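PDB 4Z48: uncharacterized protein TP-0789 domain-containing protein from Desulfovibrio piger ATCC 29098, which is of unknown function but belongs to the LolA-like superfamily, whose members include lipoprotein carriers of the periplasm, and so possibly handles a lipid or lipoprotein. Local coordinates for residues V212-R216 / E217-T221; Y13-A16 / V17-Q21; W93-P97 / A98-V102. All coordinates share one frame; numbering follows the deposited sequence.

Interaction 1: residues V212-R216 / E217-T221; sequences VERPR and EGSFT
Val212 and Thr221 form a hydrogen-bonded antiparallel pair through two short bonds: Val212 N to Thr221 O at 2.8 Å and Thr221 N to Val212 O at 2.7 Å. Arg214 N continues the pattern with a nearly straight bond to Ser219 O. At the turn, Arg214 O draws three amides. Glu217 N, the closest at 3.1 Å, comes from well above the carbonyl plane, and the bonds from Gly218 N and Ser219 N to the same oxygen are weak.

Among the side chains, Arg214 and Glu217 meet through carbon rather than charge. Glu217 CG, set beside its own backbone N by a chi1 of -58°, lies 3.5 Å above the guanidinium plane of Arg214, over its centre. A bend at chi2 (-57°) then carries the carboxylate on, leaving Glu217 OE1 4.7 Å from Arg214 NH1. The ionic partner of Arg214 is Asp118, which bonds NE and also takes the hydroxyls of Ser219 and Thr221; one carboxylate thus ties together three side chains on this face of the hairpin. On the other face, Glu213 CG rests against Phe220 CB at 3.8 Å, while Arg211 binds the Glu213 carboxylate and makes a cation-pi contact with the Phe220 ring.

Gly218, at positive phi (68°), and Ser219 both face Arg214, the signature of a G1 beta bulge closing the beta hairpin of strands 204-214 and 219-230.

Interaction 2: residues Y13-A16 / V17-Q21; sequences YDLA and VRMDQ
The C-terminal half of the N-terminal alpha-helix 8-20 carries this contact, with Tyr13 and Val17 meeting one turn apart. Four successive i to i+4 backbone bonds run through it, from Val17 N to Tyr13 O through to Asp20 N to Ala16 O; Met19 N to Leu15 O is the shortest at 2.9 Å.

Val17 CG2 sits over one face of the Tyr13 ring, 3.6 Å above its plane and shifted toward the rim beside CE2 and CZ, a CH-pi contact. With chi1 at 166°, Val17 sends CG1 anti to its own N and leaves CG2 on the side of Tyr13. On another flank, Leu15 CG touches the selenium of selenomethionine Met19 at 4.2 Å, and Leu15 CD1 approaches Arg18 NH2 at 3.6 Å. That nitrogen is hydrogen-bonded to the hydroxyl of Tyr149, on strand 146-155, which Leu15 also touches.

Leu15 and Met19 pack on Leu151 of the same strand. Tyr13 and Ala16 lean on Tyr135 of the neighbouring strand 133-143, which lays the helix against these two strands.

Interaction 3: residues W93-P97 / A98-V102; sequences WVYLP and AESLV
Leu96 O is approached by several amides as the chain turns. The bonds from Glu99 N and Leu101 N are both weak, each 3.4 Å long, and Ser100 N lies 2.9 Å from the same Leu96 O. In the other direction Leu96 N gives a sound bond to Leu101 O, 2.8 Å and nearly straight, the donor lying almost on the extension of that carbonyl. A further weak bond, Ser100 N to Pro97 O, spans the turn itself.

Ser100 and Leu101 both face Leu96, so this is a G1 beta bulge, with Ser100 taking the positive phi (49°); it closes the beta hairpin of strands 91-96 and 101-104. One step along, Tyr95 and Val102 make a non-hydrogen-bonded pair, flanked by CA-H...O contacts from Val102 CA to Val94 O and from Tyr95 CA to Leu101 O.

Tyr95 and Val102 carry the side-chain contact. The tyrosine's chi1 of 171° swings the ring across to the returning strand, where Val102 CG2 meets the ring edge in plane, 3.8 Å from Tyr95 CD1. The far end of the ring reaches Ser100, whose CA is 3.5 Å from Tyr95 OH. The other valine methyl, Val102 CG1, touches Trp93 CB at 4.1 Å. Beyond the hairpin, the Trp93 indole makes edge-to-face contacts with Trp81 and His241, and Gln245 near the C-terminus touches both Tyr95 and Val102.

How the interactions relate
All three contacts are local and separate. Interactions 1 and 3 are both hairpin turns closed by G1 bulges, but their centres lie about 27 Å apart and their nearest atoms about 16 Å. The hairpin of interaction 1 belongs to the middle of the antiparallel strand order, whereas that of interaction 3 includes its outermost strand, 101-104. Interaction 2 is the helical one: its helix packs near the other end of the strand order, on 133-143 and 146-155. Interactions 2 and 3 fall on opposite sides of the chain's centre, their own centres about 37 Å apart. Interaction 2 lies about 29 Å from interaction 1, centre to centre.

Interaction 1: residues V212-R216 / E217-T221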
ATOM      1  N   VAL A 212       3.479   8.296  -7.250  1.00 18.61           N
ATOM      2  CA  VAL A 212       4.462   7.220  -7.246  1.00 18.53           C
ATOM      3  C   VAL A 212       5.226   7.305  -8.558  1.00 23.38           C
ATOM      4  O   VAL A 212       4.615   7.234  -9.622  1.00 21.03           O
ATOM      5  CB  VAL A 212       3.801   5.825  -7.046  1.00 22.82           C
ATOM      6  CG1 VAL A 212       4.853   4.720  -7.010  1.00 22.22           C
ATOM      7  CG2 VAL A 212       2.928   5.802  -5.783  1.00 22.46           C
ATOM      8  N   GLU A 213       6.542   7.481  -8.485  1.00 20.87           N
ATOM      9  CA  GLU A 213       7.414   7.656  -9.628  1.00 20.02           C
ATOM     10  C   GLU A 213       8.371   6.487  -9.784  1.00 23.97           C
ATOM     11  O   GLU A 213       8.917   5.980  -8.810  1.00 21.99           O
ATOM     12  CB  GLU A 213       8.244   8.956  -9.482  1.00 21.97           C
ATOM     13  CG  GLU A 213       7.475  10.268  -9.385  1.00 27.20           C
ATOM     14  CD  GLU A 213       8.329  11.489  -9.056  1.00 39.32           C
ATOM     15  OE1 GLU A 213       9.563  11.341  -8.897  1.00 33.37           O
ATOM     16  OE2 GLU A 213       7.772  12.608  -9.005  1.00 30.78           O
ATOM     17  N   ARG A 214       8.530   6.028 -11.012  1.00 22.30           N
ATOM     18  CA  ARG A 214       9.528   5.006 -11.353  1.00 23.05           C
ATOM     19  C   ARG A 214      10.506   5.717 -12.262  1.00 27.48           C
ATOM     20  O   ARG A 214      10.211   5.889 -13.448  1.00 24.96           O
ATOM     21  CB  ARG A 214       8.900   3.741 -11.982  1.00 22.62           C
ATOM     22  CG  ARG A 214       8.258   2.851 -10.893  1.00 27.42           C
ATOM     23  CD  ARG A 214       7.862   1.505 -11.429  1.00 23.31           C
ATOM     24  NE  ARG A 214       6.965   1.638 -12.573  1.00 23.75           N
ATOM     25  CZ  ARG A 214       6.665   0.665 -13.433  1.00 28.86           C
ATOM     26  NH1 ARG A 214       7.240  -0.532 -13.326  1.00 30.63           N
ATOM     27  NH2 ARG A 214       5.809   0.887 -14.422  1.00 25.20           N
ATOM     28  N   PRO A 215      11.606   6.268 -11.687  1.00 31.42           N
ATOM     29  CA  PRO A 215      12.566   7.030 -12.512  1.00 32.59           C
ATOM     30  C   PRO A 215      13.166   6.207 -13.671  1.00 36.60           C
ATOM     31  O   PRO A 215      13.434   6.764 -14.738  1.00 37.59           O
ATOM     32  CB  PRO A 215      13.649   7.462 -11.507  1.00 34.59           C
ATOM     33  CG  PRO A 215      13.513   6.508 -10.324  1.00 38.30           C
ATOM     34  CD  PRO A 215      12.031   6.216 -10.263  1.00 32.97           C
ATOM     35  N   ARG A 216      13.336   4.886 -13.484  1.00 31.35           N
ATOM     36  CA  ARG A 216      13.932   4.012 -14.519  1.00 30.47           C
ATOM     37  C   ARG A 216      12.931   3.700 -15.648  1.00 35.87           C
ATOM     38  O   ARG A 216      13.364   3.322 -16.739  1.00 38.34           O
ATOM     39  CB  ARG A 216      14.469   2.717 -13.877  1.00 25.50           C
ATOM     40  CG  ARG A 216      15.551   3.002 -12.793  1.00 30.22           C
ATOM     41  CD  ARG A 216      16.069   1.782 -12.020  1.00 32.78           C
ATOM     42  NE  ARG A 216      16.319   0.601 -12.856  1.00 41.13           N
ATOM     43  CZ  ARG A 216      17.424   0.376 -13.564  1.00 61.88           C
ATOM     44  NH1 ARG A 216      18.418   1.256 -13.558  1.00 46.46           N
ATOM     45  NH2 ARG A 216      17.538  -0.727 -14.292  1.00 61.13           N
ATOM     46  N   GLU A 217      11.605   3.872 -15.406  1.00 29.33           N
ATOM     47  CA  GLU A 217      10.577   3.597 -16.422  1.00 28.85           C
ATOM     48  C   GLU A 217      10.104   4.855 -17.140  1.00 35.43           C
ATOM     49  O   GLU A 217       9.393   4.742 -18.138  1.00 34.70           O
ATOM     50  CB  GLU A 217       9.362   2.877 -15.807  1.00 29.12           C
ATOM     51  CG  GLU A 217       9.712   1.562 -15.128  1.00 41.33           C
ATOM     52  CD  GLU A 217      10.411   0.536 -16.001  1.00 61.08           C
ATOM     53  OE1 GLU A 217       9.907   0.250 -17.113  1.00 55.83           O
ATOM     54  OE2 GLU A 217      11.464   0.016 -15.569  1.00 49.10           O
ATOM     55  N   GLY A 218      10.469   6.031 -16.621  1.00 33.67           N
ATOM     56  CA  GLY A 218      10.038   7.310 -17.180  1.00 33.05           C
ATOM     57  C   GLY A 218       8.541   7.510 -16.994  1.00 33.17           C
ATOM     58  O   GLY A 218       7.857   8.034 -17.875  1.00 32.90           O
ATOM     59  N   SER A 219       8.010   7.033 -15.863  1.00 25.60           N
ATOM     60  CA  SER A 219       6.580   7.127 -15.614  1.00 24.34           C
ATOM     61  C   SER A 219       6.272   7.566 -14.193  1.00 26.59           C
ATOM     62  O   SER A 219       7.074   7.326 -13.271  1.00 24.40           O
ATOM     63  CB  SER A 219       5.899   5.790 -15.883  1.00 25.84           C
ATOM     64  OG  SER A 219       6.540   4.716 -15.221  1.00 35.05           O
ATOM     65  N   PHE A 220       5.079   8.146 -14.005  1.00 22.58           N
ATOM     66  CA  PHE A 220       4.604   8.487 -12.665  1.00 21.28           C
ATOM     67  C   PHE A 220       3.090   8.253 -12.581  1.00 22.99           C
ATOM     68  O   PHE A 220       2.374   8.418 -13.576  1.00 21.29           O
ATOM     69  CB  PHE A 220       4.975   9.917 -12.260  1.00 22.62           C
ATOM     70  CG  PHE A 220       4.349  11.008 -13.093  1.00 22.40           C
ATOM     71  CD1 PHE A 220       4.955  11.443 -14.266  1.00 23.90           C
ATOM     72  CD2 PHE A 220       3.180  11.638 -12.679  1.00 24.54           C
ATOM     73  CE1 PHE A 220       4.387  12.469 -15.033  1.00 26.25           C
ATOM     74  CE2 PHE A 220       2.609  12.666 -13.441  1.00 27.53           C
ATOM     75  CZ  PHE A 220       3.215  13.082 -14.614  1.00 26.65           C
ATOM     76  N   THR A 221       2.624   7.830 -11.396  1.00 18.96           N
ATOM     77  CA  THR A 221       1.211   7.572 -11.129  1.00 19.28           C
ATOM     78  C   THR A 221       0.717   8.525 -10.049  1.00 22.81           C
ATOM     79  O   THR A 221       1.370   8.663  -9.016  1.00 21.12           O
ATOM     80  CB  THR A 221       1.013   6.068 -10.762  1.00 23.35           C
ATOM     81  OG1 THR A 221       1.400   5.267 -11.899  1.00 18.89           O
ATOM     82  CG2 THR A 221      -0.425   5.738 -10.389  1.00 22.23           C
TER

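Interaction 2: residues Y13-A16 / V17-Q21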
ATOM      1  N   TYR A  13      12.331   0.341  15.416  1.00 27.59           N
ATOM      2  CA  TYR A  13      11.242  -0.633  15.592  1.00 26.95           C
ATOM      3  C   TYR A  13      10.098  -0.009  16.414  1.00 28.70           C
ATOM      4  O   TYR A  13       8.940  -0.206  16.049  1.00 27.46           O
ATOM      5  CB  TYR A  13      11.755  -1.942  16.235  1.00 28.77           C
ATOM      6  CG  TYR A  13      10.680  -2.926  16.640  1.00 31.04           C
ATOM      7  CD1 TYR A  13      10.231  -3.898  15.756  1.00 33.92           C
ATOM      8  CD2 TYR A  13      10.154  -2.922  17.933  1.00 34.26           C
ATOM      9  CE1 TYR A  13       9.250  -4.820  16.132  1.00 36.44           C
ATOM     10  CE2 TYR A  13       9.178  -3.835  18.320  1.00 35.96           C
ATOM     11  CZ  TYR A  13       8.730  -4.784  17.418  1.00 44.43           C
ATOM     12  OH  TYR A  13       7.769  -5.682  17.811  1.00 50.99           O
ATOM     13  N   ASP A  14      10.425   0.718  17.513  1.00 26.93           N
ATOM     14  CA  ASP A  14       9.431   1.338  18.387  1.00 25.35           C
ATOM     15  C   ASP A  14       8.559   2.359  17.609  1.00 31.34           C
ATOM     16  O   ASP A  14       7.335   2.385  17.788  1.00 30.50           O
ATOM     17  CB  ASP A  14      10.094   1.946  19.621  1.00 26.41           C
ATOM     18  CG  ASP A  14      10.567   0.855  20.585  1.00 34.63           C
ATOM     19  OD1 ASP A  14      10.171  -0.318  20.398  1.00 33.88           O
ATOM     20  OD2 ASP A  14      11.324   1.172  21.508  1.00 35.82           O
ATOM     21  N   LEU A  15       9.183   3.138  16.704  1.00 28.08           N
ATOM     22  CA  LEU A  15       8.479   4.073  15.831  1.00 26.20           C
ATOM     23  C   LEU A  15       7.550   3.328  14.879  1.00 29.48           C
ATOM     24  O   LEU A  15       6.373   3.695  14.778  1.00 29.09           O
ATOM     25  CB  LEU A  15       9.452   4.958  15.034  1.00 25.44           C
ATOM     26  CG  LEU A  15       8.815   5.923  14.031  1.00 25.97           C
ATOM     27  CD1 LEU A  15       7.961   6.967  14.737  1.00 27.19           C
ATOM     28  CD2 LEU A  15       9.860   6.565  13.178  1.00 27.46           C
ATOM     29  N   ALA A  16       8.065   2.269  14.204  1.00 25.90           N
ATOM     30  CA  ALA A  16       7.278   1.442  13.295  1.00 24.67           C
ATOM     31  C   ALA A  16       6.009   0.910  13.997  1.00 28.88           C
ATOM     32  O   ALA A  16       4.956   0.905  13.386  1.00 27.93           O
ATOM     33  CB  ALA A  16       8.126   0.296  12.759  1.00 24.39           C
ATOM     34  N   VAL A  17       6.112   0.536  15.287  1.00 28.84           N
ATOM     35  CA  VAL A  17       5.013   0.026  16.117  1.00 30.34           C
ATOM     36  C   VAL A  17       3.962   1.139  16.323  1.00 33.28           C
ATOM     37  O   VAL A  17       2.773   0.878  16.140  1.00 31.42           O
ATOM     38  CB  VAL A  17       5.522  -0.550  17.477  1.00 34.80           C
ATOM     39  CG1 VAL A  17       4.388  -0.754  18.484  1.00 35.13           C
ATOM     40  CG2 VAL A  17       6.299  -1.850  17.273  1.00 34.95           C
ATOM     41  N   ARG A  18       4.407   2.353  16.701  1.00 31.38           N
ATOM     42  CA  ARG A  18       3.536   3.531  16.892  1.00 30.89           C
ATOM     43  C   ARG A  18       2.784   3.861  15.600  1.00 32.84           C
ATOM     44  O   ARG A  18       1.582   4.155  15.639  1.00 33.11           O
ATOM     45  CB  ARG A  18       4.338   4.761  17.358  1.00 28.38           C
ATOM     46  CG  ARG A  18       4.842   4.680  18.794  1.00 36.05           C
ATOM     47  CD  ARG A  18       5.073   6.062  19.380  1.00 42.79           C
ATOM     48  NE  ARG A  18       6.240   6.743  18.815  1.00 44.68           N
ATOM     49  CZ  ARG A  18       6.273   8.030  18.463  1.00 54.46           C
ATOM     50  NH1 ARG A  18       5.194   8.797  18.608  1.00 31.50           N
ATOM     51  NH2 ARG A  18       7.387   8.560  17.969  1.00 41.70           N
HETATM   52  N   MSE A  19       3.485   3.789  14.450  1.00 25.46           N
HETATM   53  CA  MSE A  19       2.908   4.020  13.133  1.00 24.33           C
HETATM   54  C   MSE A  19       1.784   3.030  12.840  1.00 29.61           C
HETATM   55  O   MSE A  19       0.793   3.387  12.214  1.00 28.61           O
HETATM   56  CB  MSE A  19       3.993   3.897  12.051  1.00 24.63           C
HETATM   57  CG  MSE A  19       5.026   5.004  12.104  1.00 28.10           C
HETATM   58 SE   MSE A  19       6.448   4.664  10.805  0.75 32.03          SE
HETATM   59  CE  MSE A  19       5.476   4.831   9.082  1.00 28.30           C
ATOM     60  N   ASP A  20       1.974   1.768  13.247  1.00 28.36           N
ATOM     61  CA  ASP A  20       1.022   0.679  13.030  1.00 27.60           C
ATOM     62  C   ASP A  20      -0.236   0.877  13.928  1.00 31.68           C
ATOM     63  O   ASP A  20      -1.290   0.317  13.622  1.00 34.44           O
ATOM     64  CB  ASP A  20       1.707  -0.684  13.287  1.00 29.56           C
ATOM     65  CG  ASP A  20       0.898  -1.924  12.931  1.00 37.34           C
ATOM     66  OD1 ASP A  20       0.198  -1.903  11.894  1.00 40.62           O
ATOM     67  OD2 ASP A  20       0.950  -2.912  13.705  1.00 40.74           O
ATOM     68  N   GLN A  21      -0.138   1.702  14.980  1.00 28.44           N
ATOM     69  CA  GLN A  21      -1.272   1.983  15.875  1.00 28.84           C
ATOM     70  C   GLN A  21      -2.200   3.102  15.354  1.00 30.96           C
ATOM     71  O   GLN A  21      -3.280   3.277  15.920  1.00 31.01           O
ATOM     72  CB  GLN A  21      -0.796   2.315  17.291  1.00 31.08           C
ATOM     73  CG  GLN A  21      -0.533   1.047  18.124  1.00 46.13           C
ATOM     74  CD  GLN A  21       0.572   1.198  19.149  1.00 74.47           C
ATOM     75  OE1 GLN A  21       0.941   2.307  19.581  1.00 68.29           O
ATOM     76  NE2 GLN A  21       1.114   0.067  19.586  1.00 74.16           N
TER

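Interaction 3: residues W93-P97 / A98-V102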
ATOM      1  N   TRP A  93      -5.673 -12.607  -5.500  1.00 21.94           N
ATOM      2  CA  TRP A  93      -6.315 -13.049  -6.731  1.00 21.94           C
ATOM      3  C   TRP A  93      -6.864 -11.864  -7.529  1.00 22.91           C
ATOM      4  O   TRP A  93      -7.256 -10.837  -6.970  1.00 19.95           O
ATOM      5  CB  TRP A  93      -7.468 -13.999  -6.430  1.00 22.59           C
ATOM      6  CG  TRP A  93      -7.103 -15.246  -5.680  1.00 24.48           C
ATOM      7  CD1 TRP A  93      -6.822 -16.467  -6.213  1.00 27.64           C
ATOM      8  CD2 TRP A  93      -7.147 -15.425  -4.262  1.00 24.72           C
ATOM      9  NE1 TRP A  93      -6.657 -17.396  -5.211  1.00 26.71           N
ATOM     10  CE2 TRP A  93      -6.867 -16.788  -4.003  1.00 28.59           C
ATOM     11  CE3 TRP A  93      -7.408 -14.564  -3.178  1.00 25.75           C
ATOM     12  CZ2 TRP A  93      -6.853 -17.313  -2.707  1.00 28.26           C
ATOM     13  CZ3 TRP A  93      -7.398 -15.085  -1.899  1.00 27.92           C
ATOM     14  CH2 TRP A  93      -7.108 -16.441  -1.669  1.00 28.92           C
ATOM     15  N   VAL A  94      -6.917 -12.033  -8.835  1.00 19.08           N
ATOM     16  CA  VAL A  94      -7.500 -11.027  -9.730  1.00 18.41           C
ATOM     17  C   VAL A  94      -8.547 -11.706 -10.603  1.00 22.84           C
ATOM     18  O   VAL A  94      -8.264 -12.775 -11.150  1.00 21.05           O
ATOM     19  CB  VAL A  94      -6.438 -10.260 -10.601  1.00 21.82           C
ATOM     20  CG1 VAL A  94      -5.577 -11.208 -11.448  1.00 21.82           C
ATOM     21  CG2 VAL A  94      -7.095  -9.184 -11.485  1.00 21.60           C
ATOM     22  N   TYR A  95      -9.757 -11.100 -10.703  1.00 20.99           N
ATOM     23  CA  TYR A  95     -10.791 -11.469 -11.673  1.00 21.61           C
ATOM     24  C   TYR A  95     -10.603 -10.537 -12.890  1.00 24.46           C
ATOM     25  O   TYR A  95     -10.642  -9.312 -12.734  1.00 21.44           O
ATOM     26  CB  TYR A  95     -12.208 -11.377 -11.087  1.00 22.72           C
ATOM     27  CG  TYR A  95     -13.269 -11.557 -12.145  1.00 25.64           C
ATOM     28  CD1 TYR A  95     -13.685 -12.829 -12.536  1.00 27.34           C
ATOM     29  CD2 TYR A  95     -13.810 -10.458 -12.812  1.00 27.49           C
ATOM     30  CE1 TYR A  95     -14.605 -13.004 -13.568  1.00 28.85           C
ATOM     31  CE2 TYR A  95     -14.743 -10.623 -13.835  1.00 29.25           C
ATOM     32  CZ  TYR A  95     -15.153 -11.897 -14.192  1.00 35.96           C
ATOM     33  OH  TYR A  95     -16.076 -12.064 -15.190  1.00 37.49           O
ATOM     34  N   LEU A  96     -10.350 -11.116 -14.068  1.00 23.74           N
ATOM     35  CA  LEU A  96     -10.133 -10.395 -15.333  1.00 24.31           C
ATOM     36  C   LEU A  96     -11.409 -10.470 -16.189  1.00 27.69           C
ATOM     37  O   LEU A  96     -11.780 -11.569 -16.600  1.00 26.09           O
ATOM     38  CB  LEU A  96      -8.926 -10.973 -16.092  1.00 24.51           C
ATOM     39  CG  LEU A  96      -7.574 -10.877 -15.349  1.00 28.14           C
ATOM     40  CD1 LEU A  96      -6.548 -11.844 -15.964  1.00 28.28           C
ATOM     41  CD2 LEU A  96      -7.035  -9.463 -15.351  1.00 26.97           C
ATOM     42  N   PRO A  97     -12.104  -9.326 -16.434  1.00 23.87           N
ATOM     43  CA  PRO A  97     -13.391  -9.385 -17.151  1.00 24.86           C
ATOM     44  C   PRO A  97     -13.306  -9.862 -18.602  1.00 30.55           C
ATOM     45  O   PRO A  97     -14.284 -10.452 -19.065  1.00 32.10           O
ATOM     46  CB  PRO A  97     -13.893  -7.938 -17.088  1.00 26.00           C
ATOM     47  CG  PRO A  97     -12.618  -7.093 -16.898  1.00 28.05           C
ATOM     48  CD  PRO A  97     -11.817  -7.946 -15.976  1.00 23.38           C
ATOM     49  N   ALA A  98     -12.190  -9.579 -19.319  1.00 27.17           N
ATOM     50  CA  ALA A  98     -12.023  -9.969 -20.741  1.00 28.88           C
ATOM     51  C   ALA A  98     -12.007 -11.491 -20.954  1.00 40.34           C
ATOM     52  O   ALA A  98     -12.438 -11.959 -22.020  1.00 42.99           O
ATOM     53  CB  ALA A  98     -10.734  -9.382 -21.300  1.00 28.51           C
ATOM     54  N   GLU A  99     -11.496 -12.248 -19.957  1.00 38.89           N
ATOM     55  CA  GLU A  99     -11.448 -13.706 -20.084  0.60 40.39           C
ATOM     56  C   GLU A  99     -12.362 -14.409 -19.061  1.00 44.08           C
ATOM     57  O   GLU A  99     -12.433 -15.648 -19.065  1.00 45.62           O
ATOM     58  CB  GLU A  99     -10.002 -14.221 -19.989  0.60 42.22           C
ATOM     59  CG  GLU A  99      -9.216 -14.068 -21.287  0.60 52.48           C
ATOM     60  CD  GLU A  99      -9.548 -15.062 -22.386  0.60 66.54           C
ATOM     61  OE1 GLU A  99      -9.128 -16.236 -22.268  0.60 62.62           O
ATOM     62  OE2 GLU A  99     -10.200 -14.663 -23.378  0.60 54.69           O
ATOM     63  N   SER A 100     -13.117 -13.621 -18.237  1.00 37.00           N
ATOM     64  CA  SER A 100     -14.087 -14.067 -17.216  1.00 36.41           C
ATOM     65  C   SER A 100     -13.405 -15.148 -16.336  1.00 39.61           C
ATOM     66  O   SER A 100     -13.999 -16.186 -16.024  1.00 42.35           O
ATOM     67  CB  SER A 100     -15.374 -14.578 -17.864  1.00 43.39           C
ATOM     68  OG  SER A 100     -15.987 -13.604 -18.698  1.00 53.65           O
ATOM     69  N   LEU A 101     -12.120 -14.902 -16.025  1.00 30.27           N
ATOM     70  CA  LEU A 101     -11.215 -15.776 -15.270  1.00 31.31           C
ATOM     71  C   LEU A 101     -10.747 -15.156 -14.008  1.00 29.34           C
ATOM     72  O   LEU A 101     -10.540 -13.952 -13.975  1.00 26.73           O
ATOM     73  CB  LEU A 101      -9.936 -16.066 -16.085  1.00 32.32           C
ATOM     74  CG  LEU A 101      -9.959 -17.164 -17.125  1.00 40.72           C
ATOM     75  CD1 LEU A 101      -8.642 -17.183 -17.861  1.00 42.00           C
ATOM     76  CD2 LEU A 101     -10.190 -18.543 -16.481  1.00 47.58           C
ATOM     77  N   VAL A 102     -10.417 -16.008 -13.032  1.00 26.78           N
ATOM     78  CA  VAL A 102      -9.777 -15.656 -11.768  1.00 24.95           C
ATOM     79  C   VAL A 102      -8.350 -16.250 -11.842  1.00 29.03           C
ATOM     80  O   VAL A 102      -8.205 -17.410 -12.220  1.00 29.52           O
ATOM     81  CB  VAL A 102     -10.585 -16.160 -10.523  1.00 29.20           C
ATOM     82  CG1 VAL A 102      -9.834 -15.896  -9.211  1.00 28.16           C
ATOM     83  CG2 VAL A 102     -11.988 -15.538 -10.478  1.00 28.90           C
TER